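Local coordinates for DUF5625 domain-containing protein (Sulfurospirillum deleyianum, PDB 3NKG), which is of unknown function but folds as a sandwich of two antiparallel beta sheets, and belongs to a family grouped with the galactose-binding-like domains, at residues I7-D12 with S18-E23; I11-A16 with L36-H41; V54-G59 with D85-T90; I100-H105 with R133-I138. All coordinates share one frame; numbering follows the deposited sequence.

Contact 1 (I7-D12 with S18-E23); sequences ISIPID and SVVEKE
Ile9 runs alongside Val20 and Lys22, pointing the opposite way to both. These residues lie on outermost strands of the two different sheets, antiparallel at 160° with axes 7.9 Å apart, so side chains rather than a backbone ladder bridge this side of the beta sandwich. CG2 of Ile9 stands opposite the backbone N, beside the carbonyl carbon, and so meets Val20 CG1 at 3.4 Å, tighter than a usual carbon contact. CG1 of Ile9 lies alongside the extended lysine chain, 3.6 Å from Lys22 CD. Cut back to alanine, Ile9 would lose the CG2 methyl that presses on Val20 and the CG1 arm beside Lys22, which would probably open a gap between the two strands. The end of that lysine crosses the Pro10 ring at about a right angle, but it is poorly ordered and its water link toward Ser8 O is doubtful. At the other end Ser18 OG donates to Asp12 O at 2.8 Å, the donor tilted 26° from the carbonyl plane, and a water joins the same hydroxyl to Asp12 N; Ser18 is modelled twice, so these bonds hold for one copy. The chemistry implies a seam with an apolar middle and a polar, water-bridged end at Ser18 and Asp12.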
loop_
_atom_site.group_PDB
_atom_site.type_symbol
_atom_site.label_atom_id
_atom_site.label_comp_id
_atom_site.label_asym_id
_atom_site.label_seq_id
_atom_site.Cartn_x
_atom_site.Cartn_y
_atom_site.Cartn_z
ATOM N N ILE A 7 4.985 -9.586 -7.095
ATOM C CA ILE A 7 4.019 -9.303 -8.144
ATOM C C ILE A 7 3.518 -7.885 -7.932
ATOM O O ILE A 7 3.145 -7.529 -6.815
ATOM C CB ILE A 7 2.840 -10.259 -8.032
ATOM C CG1 ILE A 7 3.320 -11.689 -8.288
ATOM C CG2 ILE A 7 1.749 -9.875 -9.002
ATOM C CD1 ILE A 7 2.331 -12.724 -7.845
ATOM N N SER A 8 3.528 -7.072 -8.987
ATOM C CA SER A 8 3.044 -5.688 -8.884
ATOM C C SER A 8 1.886 -5.407 -9.829
ATOM O O SER A 8 1.903 -5.802 -10.984
ATOM C CB SER A 8 4.166 -4.680 -9.134
ATOM O OG SER A 8 5.028 -4.552 -8.006
ATOM N N ILE A 9 0.875 -4.711 -9.322
ATOM C CA ILE A 9 -0.317 -4.396 -10.082
ATOM C C ILE A 9 -0.498 -2.872 -10.051
ATOM O O ILE A 9 -0.733 -2.302 -8.988
ATOM C CB ILE A 9 -1.535 -5.114 -9.451
ATOM C CG1 ILE A 9 -1.368 -6.632 -9.538
ATOM C CG2 ILE A 9 -2.865 -4.696 -10.085
ATOM C CD1 ILE A 9 -2.380 -7.395 -8.698
ATOM N N PRO A 10 -0.362 -2.209 -11.209
ATOM C CA PRO A 10 -0.523 -0.755 -11.215
ATOM C C PRO A 10 -1.938 -0.374 -10.852
ATOM O O PRO A 10 -2.878 -0.960 -11.377
ATOM C CB PRO A 10 -0.226 -0.368 -12.671
ATOM C CG PRO A 10 0.695 -1.444 -13.154
ATOM C CD PRO A 10 0.135 -2.704 -12.505
ATOM N N ILE A 11 -2.087 0.594 -9.951
ATOM C CA ILE A 11 -3.406 1.116 -9.626
ATOM C C ILE A 11 -3.436 2.650 -9.681
ATOM O O ILE A 11 -2.390 3.311 -9.634
ATOM C CB ILE A 11 -3.863 0.654 -8.254
ATOM C CG1 ILE A 11 -2.919 1.189 -7.182
ATOM C CG2 ILE A 11 -3.899 -0.870 -8.209
ATOM C CD1 ILE A 11 -3.420 0.904 -5.794
ATOM N N ASP A 12 -4.651 3.187 -9.752
ATOM C CA ASP A 12 -4.902 4.615 -9.932
ATOM C C ASP A 12 -5.630 5.189 -8.719
ATOM O O ASP A 12 -6.845 5.039 -8.605
ATOM C CB ASP A 12 -5.784 4.802 -11.166
ATOM C CG ASP A 12 -6.069 6.275 -11.461
ATOM O OD1 ASP A 12 -5.615 7.149 -10.680
ATOM O OD2 ASP A 12 -6.730 6.558 -12.483
ATOM N N SER A 18 -11.928 3.221 -8.859
ATOM C CA SER A 18 -11.031 2.582 -9.814
ATOM C C SER A 18 -10.771 1.143 -9.366
ATOM O O SER A 18 -10.375 0.901 -8.219
ATOM C CB SER A 18 -9.716 3.357 -9.966
ATOM O OG SER A 18 -8.827 3.125 -8.885
ATOM N N VAL A 19 -10.999 0.196 -10.278
ATOM C CA VAL A 19 -10.831 -1.235 -9.995
ATOM C C VAL A 19 -9.801 -1.865 -10.934
ATOM O O VAL A 19 -9.790 -1.558 -12.124
ATOM C CB VAL A 19 -12.170 -1.992 -10.172
ATOM C CG1 VAL A 19 -11.980 -3.543 -10.022
ATOM C CG2 VAL A 19 -13.201 -1.470 -9.191
ATOM N N VAL A 20 -8.933 -2.722 -10.384
ATOM C CA VAL A 20 -8.059 -3.560 -11.180
ATOM C C VAL A 20 -8.162 -5.008 -10.706
ATOM O O VAL A 20 -8.240 -5.276 -9.513
ATOM C CB VAL A 20 -6.595 -3.093 -11.093
ATOM C CG1 VAL A 20 -5.709 -4.021 -11.905
ATOM C CG2 VAL A 20 -6.484 -1.685 -11.609
ATOM N N GLU A 21 -8.177 -5.944 -11.651
ATOM C CA GLU A 21 -8.331 -7.355 -11.323
ATOM C C GLU A 21 -7.223 -8.159 -12.010
ATOM O O GLU A 21 -7.048 -8.059 -13.220
ATOM C CB GLU A 21 -9.715 -7.816 -11.788
ATOM C CG GLU A 21 -10.200 -9.125 -11.243
ATOM C CD GLU A 21 -11.674 -9.364 -11.558
ATOM O OE1 GLU A 21 -12.529 -8.619 -11.025
ATOM O OE2 GLU A 21 -11.981 -10.299 -12.330
ATOM N N LYS A 22 -6.445 -8.922 -11.252
ATOM C CA LYS A 22 -5.455 -9.793 -11.885
ATOM C C LYS A 22 -5.366 -11.185 -11.268
ATOM O O LYS A 22 -5.597 -11.363 -10.070
ATOM C CB LYS A 22 -4.077 -9.130 -11.930
ATOM C CG LYS A 22 -4.012 -8.002 -12.944
ATOM C CD LYS A 22 -2.770 -7.142 -12.782
ATOM C CE LYS A 22 -2.899 -5.856 -13.594
ATOM N NZ LYS A 22 -1.686 -4.993 -13.504
ATOM N N GLU A 23 -5.057 -12.171 -12.103
ATOM C CA GLU A 23 -4.799 -13.509 -11.616
ATOM C C GLU A 23 -3.402 -13.534 -11.025
ATOM O O GLU A 23 -2.470 -12.937 -11.547
ATOM C CB GLU A 23 -4.924 -14.552 -12.723
ATOM C CG GLU A 23 -4.624 -15.958 -12.238
ATOM C CD GLU A 23 -4.850 -17.014 -13.316
ATOM O OE1 GLU A 23 -5.735 -16.813 -14.186
ATOM O OE2 GLU A 23 -4.135 -18.043 -13.288
HETATM O O HOH W 1 0.362 -6.202 -14.067
HETATM O O HOH W 2 -6.736 1.379 -10.382
#

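Contact 2 (I11-A16 with L36-H41); sequences IDLSQA and LQFAVH
Ile11 and Leu36 are the nearest backbone pair, their CA atoms 9.1 Å apart, so the turn carrying Ile11 to Ala16 meets strand 30-38 through side chains alone. Ile11 holds CG1 in the crowded position between its backbone N and carbonyl carbon (chi1 63°) and stays extended beyond it, which carries CD1 inward to Leu36 CD2 at 3.7 Å. The two chains cross at about a right angle, methyl against methyl. Two residues on, Leu13 repeats the pattern: its CD1 branch comes across Phe38 and touches CE2 at 3.9 Å, with CZ of the same ring at 4.1 Å. Leu13 is the middle residue of an Asx turn in the link between the edge strands of the two sheets, where the backbone N of Ser14 donates to Asp12 OD1 at 2.9 Å, from 37° above the carboxylate plane. Ser14 OG gives the same oxygen a second bond at 2.6 Å, taken by its syn lone pair, so two donors pin the carboxylate over the bend. Met158 touches both Leu13 and Phe38, while Val54 and Leu58 of helix 49-58 pack on Phe38 as well.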
loop_
_atom_site.group_PDB
_atom_site.type_symbol
_atom_site.label_atom_id
_atom_site.label_comp_id
_atom_site.label_asym_id
_atom_site.label_seq_id
_atom_site.Cartn_x
_atom_site.Cartn_y
_atom_site.Cartn_z
ATOM N N ILE A 11 -2.087 0.594 -9.951
ATOM C CA ILE A 11 -3.406 1.116 -9.626
ATOM C C ILE A 11 -3.436 2.650 -9.681
ATOM O O ILE A 11 -2.390 3.311 -9.634
ATOM C CB ILE A 11 -3.863 0.654 -8.254
ATOM C CG1 ILE A 11 -2.919 1.189 -7.182
ATOM C CG2 ILE A 11 -3.899 -0.870 -8.209
ATOM C CD1 ILE A 11 -3.420 0.904 -5.794
ATOM N N ASP A 12 -4.651 3.187 -9.752
ATOM C CA ASP A 12 -4.902 4.615 -9.932
ATOM C C ASP A 12 -5.630 5.189 -8.719
ATOM O O ASP A 12 -6.845 5.039 -8.605
ATOM C CB ASP A 12 -5.784 4.802 -11.166
ATOM C CG ASP A 12 -6.069 6.275 -11.461
ATOM O OD1 ASP A 12 -5.615 7.149 -10.680
ATOM O OD2 ASP A 12 -6.730 6.558 -12.483
ATOM N N LEU A 13 -4.901 5.877 -7.833
ATOM C CA LEU A 13 -5.516 6.440 -6.626
ATOM C C LEU A 13 -6.161 7.810 -6.854
ATOM O O LEU A 13 -6.703 8.385 -5.918
ATOM C CB LEU A 13 -4.477 6.603 -5.510
ATOM C CG LEU A 13 -3.682 5.405 -5.002
ATOM C CD1 LEU A 13 -2.925 5.868 -3.769
ATOM C CD2 LEU A 13 -4.598 4.252 -4.653
ATOM N N SER A 14 -6.097 8.337 -8.075
ATOM C CA SER A 14 -6.682 9.663 -8.348
ATOM C C SER A 14 -8.185 9.578 -8.661
ATOM O O SER A 14 -8.874 10.588 -8.656
ATOM C CB SER A 14 -5.943 10.358 -9.500
ATOM O OG SER A 14 -6.165 9.661 -10.720
ATOM N N GLN A 15 -8.694 8.368 -8.928
ATOM C CA GLN A 15 -10.109 8.180 -9.285
ATOM C C GLN A 15 -10.876 7.287 -8.297
ATOM O O GLN A 15 -10.497 6.142 -8.084
ATOM C CB GLN A 15 -10.233 7.571 -10.690
ATOM C CG GLN A 15 -9.759 8.475 -11.820
ATOM C CD GLN A 15 -10.662 9.687 -12.015
ATOM O OE1 GLN A 15 -11.855 9.547 -12.289
ATOM N NE2 GLN A 15 -10.096 10.884 -11.869
ATOM N N ALA A 16 -11.976 7.798 -7.740
ATOM C CA ALA A 16 -12.862 6.997 -6.877
ATOM C C ALA A 16 -13.405 5.802 -7.645
ATOM O O ALA A 16 -13.748 5.930 -8.819
ATOM C CB ALA A 16 -14.014 7.862 -6.316
ATOM N N LEU A 36 1.394 -0.873 -0.878
ATOM C CA LEU A 36 1.370 0.047 -1.996
ATOM C C LEU A 36 2.743 0.674 -2.106
ATOM O O LEU A 36 3.316 1.113 -1.090
ATOM C CB LEU A 36 0.326 1.159 -1.759
ATOM C CG LEU A 36 -1.102 0.679 -1.543
ATOM C CD1 LEU A 36 -1.977 1.867 -1.220
ATOM C CD2 LEU A 36 -1.598 -0.053 -2.763
ATOM N N GLN A 37 3.258 0.762 -3.331
ATOM C CA GLN A 37 4.539 1.413 -3.601
ATOM C C GLN A 37 4.329 2.623 -4.491
ATOM O O GLN A 37 3.758 2.498 -5.589
ATOM C CB GLN A 37 5.493 0.457 -4.316
ATOM C CG GLN A 37 5.823 -0.804 -3.538
ATOM C CD GLN A 37 6.828 -1.677 -4.274
ATOM O OE1 GLN A 37 6.510 -2.289 -5.297
ATOM N NE2 GLN A 37 8.050 -1.720 -3.765
ATOM N N PHE A 38 4.805 3.776 -4.017
ATOM C CA PHE A 38 4.646 5.061 -4.708
ATOM C C PHE A 38 5.912 5.458 -5.460
ATOM O O PHE A 38 7.000 5.480 -4.881
ATOM C CB PHE A 38 4.338 6.154 -3.683
ATOM C CG PHE A 38 3.038 5.963 -2.988
ATOM C CD1 PHE A 38 2.862 4.897 -2.096
ATOM C CD2 PHE A 38 1.961 6.795 -3.276
ATOM C CE1 PHE A 38 1.657 4.716 -1.475
ATOM C CE2 PHE A 38 0.765 6.625 -2.664
ATOM C CZ PHE A 38 0.591 5.593 -1.761
ATOM N N ALA A 39 5.775 5.774 -6.742
ATOM C CA ALA A 39 6.896 6.357 -7.502
ATOM C C ALA A 39 7.165 7.801 -7.094
ATOM O O ALA A 39 6.251 8.539 -6.721
ATOM C CB ALA A 39 6.643 6.278 -8.981
ATOM N N VAL A 40 8.432 8.196 -7.166
ATOM C CA VAL A 40 8.868 9.509 -6.707
ATOM C C VAL A 40 9.932 10.008 -7.681
ATOM O O VAL A 40 10.680 9.202 -8.239
ATOM C CB VAL A 40 9.447 9.413 -5.279
ATOM C CG1 VAL A 40 9.977 10.741 -4.825
ATOM C CG2 VAL A 40 8.370 8.916 -4.290
ATOM N N HIS A 41 9.989 11.317 -7.916
ATOM C CA HIS A 41 11.041 11.872 -8.769
ATOM C C HIS A 41 12.418 11.722 -8.113
ATOM O O HIS A 41 12.573 11.923 -6.913
ATOM C CB HIS A 41 10.772 13.341 -9.097
ATOM C CG HIS A 41 9.570 13.556 -9.963
ATOM N ND1 HIS A 41 9.323 12.805 -11.093
ATOM C CD2 HIS A 41 8.556 14.448 -9.874
ATOM C CE1 HIS A 41 8.201 13.219 -11.655
ATOM N NE2 HIS A 41 7.717 14.216 -10.939
#

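Contact 3 (V54-G59 with D85-T90); sequences VWKFLG and DLIDET
Lys56 reaches out to Leu86 and Ile87, tying helix 49-58 to the loop that follows helix 76-83, in the helical insert that stands at one end of the beta sandwich. The close part of the contact is this one side chain. CG stands anti to the backbone N (chi1 171°) and the chain runs out straight, so that its aliphatic part slides past Ile87 in the opposite direction, Lys56 CD lying 3.9 Å from Ile87 CG2. Leu86 adds its CB, 4.2 Å from the same CD. At the tip, Lys56 NZ donates to Leu86 O at 2.9 Å, with a C=O...N angle of 153°. Because Leu86 closes a short 3-10 run, this carbonyl points from a helical C-terminal end, a setting that would probably suit a positive charge. A methionine in place of Lys56 would keep some of the packing on Ile87 but would probably leave Leu86 O without its ammonium partner and the loop less firmly tied to the helix. Ile87 also packs on Tyr76 and Ala79, whereas beyond it the loop turns outward into the exposed run from Asp88 to Thr90, which makes no contact with residues 54-59. An Asx turn shapes that looser side: Asp88 OD1 takes both Thr90 N at 2.9 Å, from 48° above the carboxylate plane, and Thr90 OG1 at 2.7 Å.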
loop_
_atom_site.group_PDB
_atom_site.type_symbol
_atom_site.label_atom_id
_atom_site.label_comp_id
_atom_site.label_asym_id
_atom_site.label_seq_id
_atom_site.Cartn_x
_atom_site.Cartn_y
_atom_site.Cartn_z
ATOM N N VAL A 54 5.442 13.168 -1.056
ATOM C CA VAL A 54 4.980 11.795 -0.916
ATOM C C VAL A 54 5.088 11.339 0.528
ATOM O O VAL A 54 4.183 10.679 1.031
ATOM C CB VAL A 54 5.689 10.813 -1.860
ATOM C CG1 VAL A 54 5.319 9.385 -1.490
ATOM C CG2 VAL A 54 5.304 11.105 -3.311
ATOM N N TRP A 55 6.197 11.682 1.186
ATOM C CA TRP A 55 6.310 11.463 2.615
ATOM C C TRP A 55 5.122 12.096 3.369
ATOM O O TRP A 55 4.492 11.481 4.220
ATOM C CB TRP A 55 7.594 12.091 3.116
ATOM C CG TRP A 55 8.075 11.486 4.354
ATOM C CD1 TRP A 55 7.388 10.649 5.189
ATOM C CD2 TRP A 55 9.377 11.650 4.921
ATOM N NE1 TRP A 55 8.194 10.280 6.249
ATOM C CE2 TRP A 55 9.414 10.886 6.108
ATOM C CE3 TRP A 55 10.509 12.392 4.550
ATOM C CZ2 TRP A 55 10.546 10.829 6.917
ATOM C CZ3 TRP A 55 11.628 12.327 5.350
ATOM C CH2 TRP A 55 11.636 11.558 6.525
ATOM N N LYS A 56 4.815 13.337 3.044
ATOM C CA LYS A 56 3.706 14.021 3.701
ATOM C C LYS A 56 2.396 13.216 3.591
ATOM O O LYS A 56 1.676 13.009 4.586
ATOM C CB LYS A 56 3.526 15.420 3.103
ATOM C CG LYS A 56 2.242 16.117 3.578
ATOM C CD LYS A 56 2.168 17.536 2.988
ATOM C CE LYS A 56 0.736 18.024 2.828
ATOM N NZ LYS A 56 0.739 19.362 2.146
ATOM N N PHE A 57 2.105 12.759 2.371
ATOM C CA PHE A 57 0.904 11.951 2.079
ATOM C C PHE A 57 0.901 10.619 2.871
ATOM O O PHE A 57 -0.120 10.217 3.426
ATOM C CB PHE A 57 0.850 11.660 0.558
ATOM C CG PHE A 57 -0.401 10.959 0.110
ATOM C CD1 PHE A 57 -0.466 9.575 0.062
ATOM C CD2 PHE A 57 -1.531 11.693 -0.254
ATOM C CE1 PHE A 57 -1.644 8.916 -0.355
ATOM C CE2 PHE A 57 -2.707 11.056 -0.668
ATOM C CZ PHE A 57 -2.765 9.656 -0.720
ATOM N N LEU A 58 2.030 9.906 2.861
ATOM C CA LEU A 58 2.147 8.623 3.581
ATOM C C LEU A 58 2.013 8.750 5.108
ATOM O O LEU A 58 1.415 7.886 5.762
ATOM C CB LEU A 58 3.490 7.943 3.252
ATOM C CG LEU A 58 3.629 7.394 1.822
ATOM C CD1 LEU A 58 5.028 6.825 1.541
ATOM C CD2 LEU A 58 2.547 6.345 1.587
ATOM N N GLY A 59 2.588 9.806 5.680
ATOM C CA GLY A 59 2.657 9.937 7.126
ATOM C C GLY A 59 4.004 9.480 7.678
ATOM O O GLY A 59 4.869 9.047 6.919
ATOM N N ASP A 85 7.259 24.106 5.632
ATOM C CA ASP A 85 6.059 24.802 5.167
ATOM C C ASP A 85 5.070 23.897 4.434
ATOM O O ASP A 85 4.010 24.349 4.003
ATOM C CB ASP A 85 6.432 25.945 4.216
ATOM C CG ASP A 85 7.297 27.001 4.870
ATOM O OD1 ASP A 85 7.407 27.013 6.119
ATOM O OD2 ASP A 85 7.865 27.829 4.120
ATOM N N LEU A 86 5.407 22.627 4.257
ATOM C CA LEU A 86 4.489 21.736 3.570
ATOM C C LEU A 86 3.312 21.363 4.470
ATOM O O LEU A 86 2.259 20.932 3.999
ATOM C CB LEU A 86 5.207 20.487 3.069
ATOM C CG LEU A 86 6.037 20.697 1.805
ATOM C CD1 LEU A 86 6.837 19.444 1.509
ATOM C CD2 LEU A 86 5.133 21.060 0.622
ATOM N N ILE A 87 3.499 21.510 5.773
ATOM C CA ILE A 87 2.469 21.127 6.714
ATOM C C ILE A 87 2.187 22.273 7.695
ATOM O O ILE A 87 2.951 23.232 7.777
ATOM C CB ILE A 87 2.841 19.827 7.508
ATOM C CG1 ILE A 87 4.000 20.084 8.465
ATOM C CG2 ILE A 87 3.162 18.696 6.532
ATOM C CD1 ILE A 87 4.310 18.938 9.446
ATOM N N ASP A 88 1.075 22.159 8.419
ATOM C CA ASP A 88 0.752 23.087 9.493
ATOM C C ASP A 88 0.397 22.264 10.710
ATOM O O ASP A 88 0.500 21.027 10.686
ATOM C CB ASP A 88 -0.387 24.031 9.101
ATOM C CG ASP A 88 -1.709 23.312 8.871
ATOM O OD1 ASP A 88 -1.874 22.143 9.301
ATOM O OD2 ASP A 88 -2.607 23.948 8.275
ATOM N N GLU A 89 -0.027 22.932 11.775
ATOM C CA GLU A 89 -0.099 22.230 13.040
ATOM C C GLU A 89 -1.258 21.272 13.117
ATOM O O GLU A 89 -1.385 20.556 14.104
ATOM C CB GLU A 89 -0.088 23.196 14.231
ATOM C CG GLU A 89 -0.539 24.595 13.924
ATOM C CD GLU A 89 0.162 25.604 14.817
ATOM O OE1 GLU A 89 0.986 25.161 15.652
ATOM O OE2 GLU A 89 -0.099 26.826 14.683
ATOM N N THR A 90 -2.095 21.231 12.079
ATOM C CA THR A 90 -3.176 20.258 12.064
ATOM C C THR A 90 -2.734 18.904 11.477
ATOM O O THR A 90 -3.542 17.988 11.396
ATOM C CB THR A 90 -4.443 20.770 11.302
ATOM O OG1 THR A 90 -4.177 20.794 9.897
ATOM C CG2 THR A 90 -4.869 22.183 11.782
#

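Contact 4 (I100-H105 with R133-I138); sequences IKITIH and RDITTI
Ile102 and Ile104 reach across the interior of a two-sheet beta sandwich to Ile135 and Ile138, strand 98-107 belonging to one sheet and strand 132-140, at the edge, to the other. The backbones stay well apart, the nearest CA atoms being those of Ile104 and Ile138 at 11.1 Å, and the space between them is bridged by apolar contacts. Both pairs meet tip to tip. Ile102 keeps CG1 anti to its carbonyl carbon (chi1 -60°) and extends beyond it, which sends CD1 straight across to the CG2 branch of Ile135 at 4.2 Å. Ile104 has the same shape, and its CD1 faces Ile138 CD1 at 3.9 Å. The second pair is the less certain, since Ile138 is modelled in two conformers. Tyr145 and Phe147 touch Ile104, and Leu34 packs against Ile102.

The backbone of the edge strand is irregular here: Ile135 and Thr136 both stand opposite Leu34 in a classic beta bulge. As a result two consecutive residues point their CB atoms toward the other sheet, though Thr136 stays farther from it than Ile135 does.

Polar interactions lie outside this apolar layer, where Thr103 OG1 bonds to Asp118 and Thr137 OG1 to His33. Arg133 is buried, and its guanidinium is gripped by backbone oxygens: NE hydrogen-bonds to Gly125 O, NH1 to Thr96 O and NH2 to Leu58 O.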
loop_
_atom_site.group_PDB
_atom_site.type_symbol
_atom_site.label_atom_id
_atom_site.label_comp_id
_atom_site.label_asym_id
_atom_site.label_seq_id
_atom_site.Cartn_x
_atom_site.Cartn_y
_atom_site.Cartn_z
ATOM N N ILE A 100 -8.901 1.087 0.715
ATOM C CA ILE A 100 -8.631 0.160 -0.370
ATOM C C ILE A 100 -9.456 -1.078 -0.076
ATOM O O ILE A 100 -9.399 -1.627 1.031
ATOM C CB ILE A 100 -7.172 -0.283 -0.357
ATOM C CG1 ILE A 100 -6.245 0.916 -0.590
ATOM C CG2 ILE A 100 -6.920 -1.361 -1.417
ATOM C CD1 ILE A 100 -6.280 1.438 -1.992
ATOM N N LYS A 101 -10.224 -1.526 -1.056
ATOM C CA LYS A 101 -10.967 -2.758 -0.887
ATOM C C LYS A 101 -10.287 -3.868 -1.664
ATOM O O LYS A 101 -10.095 -3.778 -2.893
ATOM C CB LYS A 101 -12.418 -2.583 -1.335
ATOM C CG LYS A 101 -13.308 -3.782 -1.062
ATOM C CD LYS A 101 -14.758 -3.448 -1.412
ATOM C CE LYS A 101 -15.501 -4.658 -1.927
ATOM N NZ LYS A 101 -16.930 -4.336 -2.229
ATOM N N ILE A 102 -9.915 -4.917 -0.939
ATOM C CA ILE A 102 -9.309 -6.089 -1.556
ATOM C C ILE A 102 -10.231 -7.294 -1.498
ATOM O O ILE A 102 -10.667 -7.713 -0.422
ATOM C CB ILE A 102 -7.970 -6.456 -0.886
ATOM C CG1 ILE A 102 -6.986 -5.297 -1.019
ATOM C CG2 ILE A 102 -7.354 -7.724 -1.519
ATOM C CD1 ILE A 102 -5.752 -5.472 -0.178
ATOM N N THR A 103 -10.519 -7.846 -2.670
ATOM C CA THR A 103 -11.311 -9.067 -2.794
ATOM C C THR A 103 -10.459 -10.178 -3.388
ATOM O O THR A 103 -9.802 -9.975 -4.398
ATOM C CB THR A 103 -12.539 -8.828 -3.690
ATOM O OG1 THR A 103 -13.257 -7.692 -3.193
ATOM C CG2 THR A 103 -13.458 -10.028 -3.670
ATOM N N ILE A 104 -10.458 -11.348 -2.755
ATOM C CA ILE A 104 -9.665 -12.467 -3.249
ATOM C C ILE A 104 -10.512 -13.725 -3.466
ATOM O O ILE A 104 -11.165 -14.207 -2.534
ATOM C CB ILE A 104 -8.504 -12.836 -2.298
ATOM C CG1 ILE A 104 -7.642 -11.614 -1.986
ATOM C CG2 ILE A 104 -7.619 -13.926 -2.907
ATOM C CD1 ILE A 104 -6.528 -11.915 -1.002
ATOM N N HIS A 105 -10.479 -14.241 -4.697
ATOM C CA HIS A 105 -11.028 -15.562 -5.017
ATOM C C HIS A 105 -9.933 -16.588 -5.276
ATOM O O HIS A 105 -8.940 -16.300 -5.944
ATOM C CB HIS A 105 -11.904 -15.504 -6.252
ATOM C CG HIS A 105 -13.207 -14.804 -6.033
ATOM N ND1 HIS A 105 -13.311 -13.430 -6.007
ATOM C CD2 HIS A 105 -14.453 -15.286 -5.839
ATOM C CE1 HIS A 105 -14.573 -13.098 -5.804
ATOM N NE2 HIS A 105 -15.289 -14.207 -5.700
ATOM N N ARG A 133 3.377 2.072 1.568
ATOM C CA ARG A 133 2.422 1.965 2.649
ATOM C C ARG A 133 2.035 0.488 2.784
ATOM O O ARG A 133 1.665 -0.157 1.795
ATOM C CB ARG A 133 1.199 2.822 2.401
ATOM C CG ARG A 133 0.145 2.491 3.439
ATOM C CD ARG A 133 -0.902 3.477 3.505
ATOM N NE ARG A 133 -0.481 4.778 4.042
ATOM C CZ ARG A 133 -1.251 5.850 3.922
ATOM N NH1 ARG A 133 -2.418 5.728 3.273
ATOM N NH2 ARG A 133 -0.870 7.029 4.415
ATOM N N ASP A 134 2.189 -0.044 3.993
ATOM C CA ASP A 134 1.907 -1.441 4.297
ATOM C C ASP A 134 0.400 -1.588 4.545
ATOM O O ASP A 134 -0.170 -0.854 5.354
ATOM C CB ASP A 134 2.720 -1.880 5.520
ATOM C CG ASP A 134 4.221 -2.107 5.194
ATOM O OD1 ASP A 134 4.570 -2.122 3.994
ATOM O OD2 ASP A 134 5.051 -2.271 6.127
ATOM N N ILE A 135 -0.252 -2.504 3.829
ATOM C CA ILE A 135 -1.692 -2.722 3.993
ATOM C C ILE A 135 -1.963 -3.868 4.967
ATOM O O ILE A 135 -2.600 -3.687 6.020
ATOM C CB ILE A 135 -2.388 -3.079 2.664
ATOM C CG1 ILE A 135 -2.197 -2.003 1.601
ATOM C CG2 ILE A 135 -3.867 -3.298 2.879
ATOM C CD1 ILE A 135 -2.423 -2.516 0.173
ATOM N N THR A 136 -1.497 -5.059 4.612
ATOM C CA THR A 136 -1.712 -6.224 5.468
ATOM C C THR A 136 -0.726 -7.352 5.110
ATOM O O THR A 136 0.010 -7.270 4.120
ATOM C CB THR A 136 -3.199 -6.727 5.392
ATOM O OG1 THR A 136 -3.467 -7.668 6.444
ATOM C CG2 THR A 136 -3.499 -7.380 4.033
ATOM N N THR A 137 -0.696 -8.370 5.958
ATOM C CA THR A 137 0.056 -9.597 5.692
ATOM C C THR A 137 -0.941 -10.750 5.745
ATOM O O THR A 137 -1.732 -10.842 6.688
ATOM C CB THR A 137 1.125 -9.808 6.766
ATOM O OG1 THR A 137 1.983 -8.662 6.819
ATOM C CG2 THR A 137 1.968 -11.059 6.473
ATOM N N ILE A 138 -0.905 -11.629 4.747
ATOM C CA ILE A 138 -1.887 -12.698 4.639
ATOM C C ILE A 138 -1.209 -14.048 4.318
ATOM O O ILE A 138 -0.288 -14.123 3.480
ATOM C CB ILE A 138 -2.934 -12.372 3.547
ATOM C CG1 ILE A 138 -3.982 -13.483 3.441
ATOM C CG2 ILE A 138 -2.259 -12.217 2.205
ATOM C CD1 ILE A 138 -5.013 -13.226 2.331
#

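Contacts 1 and 4 both span the two sheets of the sandwich, contact 1 between outermost strands at its side and contact 4 across its interior, with centres about 12 Å apart. Contact 2 starts from the same stretch as contact 1, sharing Ile11 and Asp12; its strand 30-38 neighbours strand 132-140 of contact 4, and Leu36 packs on Ile135. Contact 3 lies out among the helices, its centre about 27 Å from that of contact 1. Along the chain contacts 1 and 2 close first, then 3, then 4. Phe38 packing on Leu58 and Phe57 joins contact 2 to contact 3, and Arg133 joins contact 4 to it; these contacts attach the helices to the sandwich.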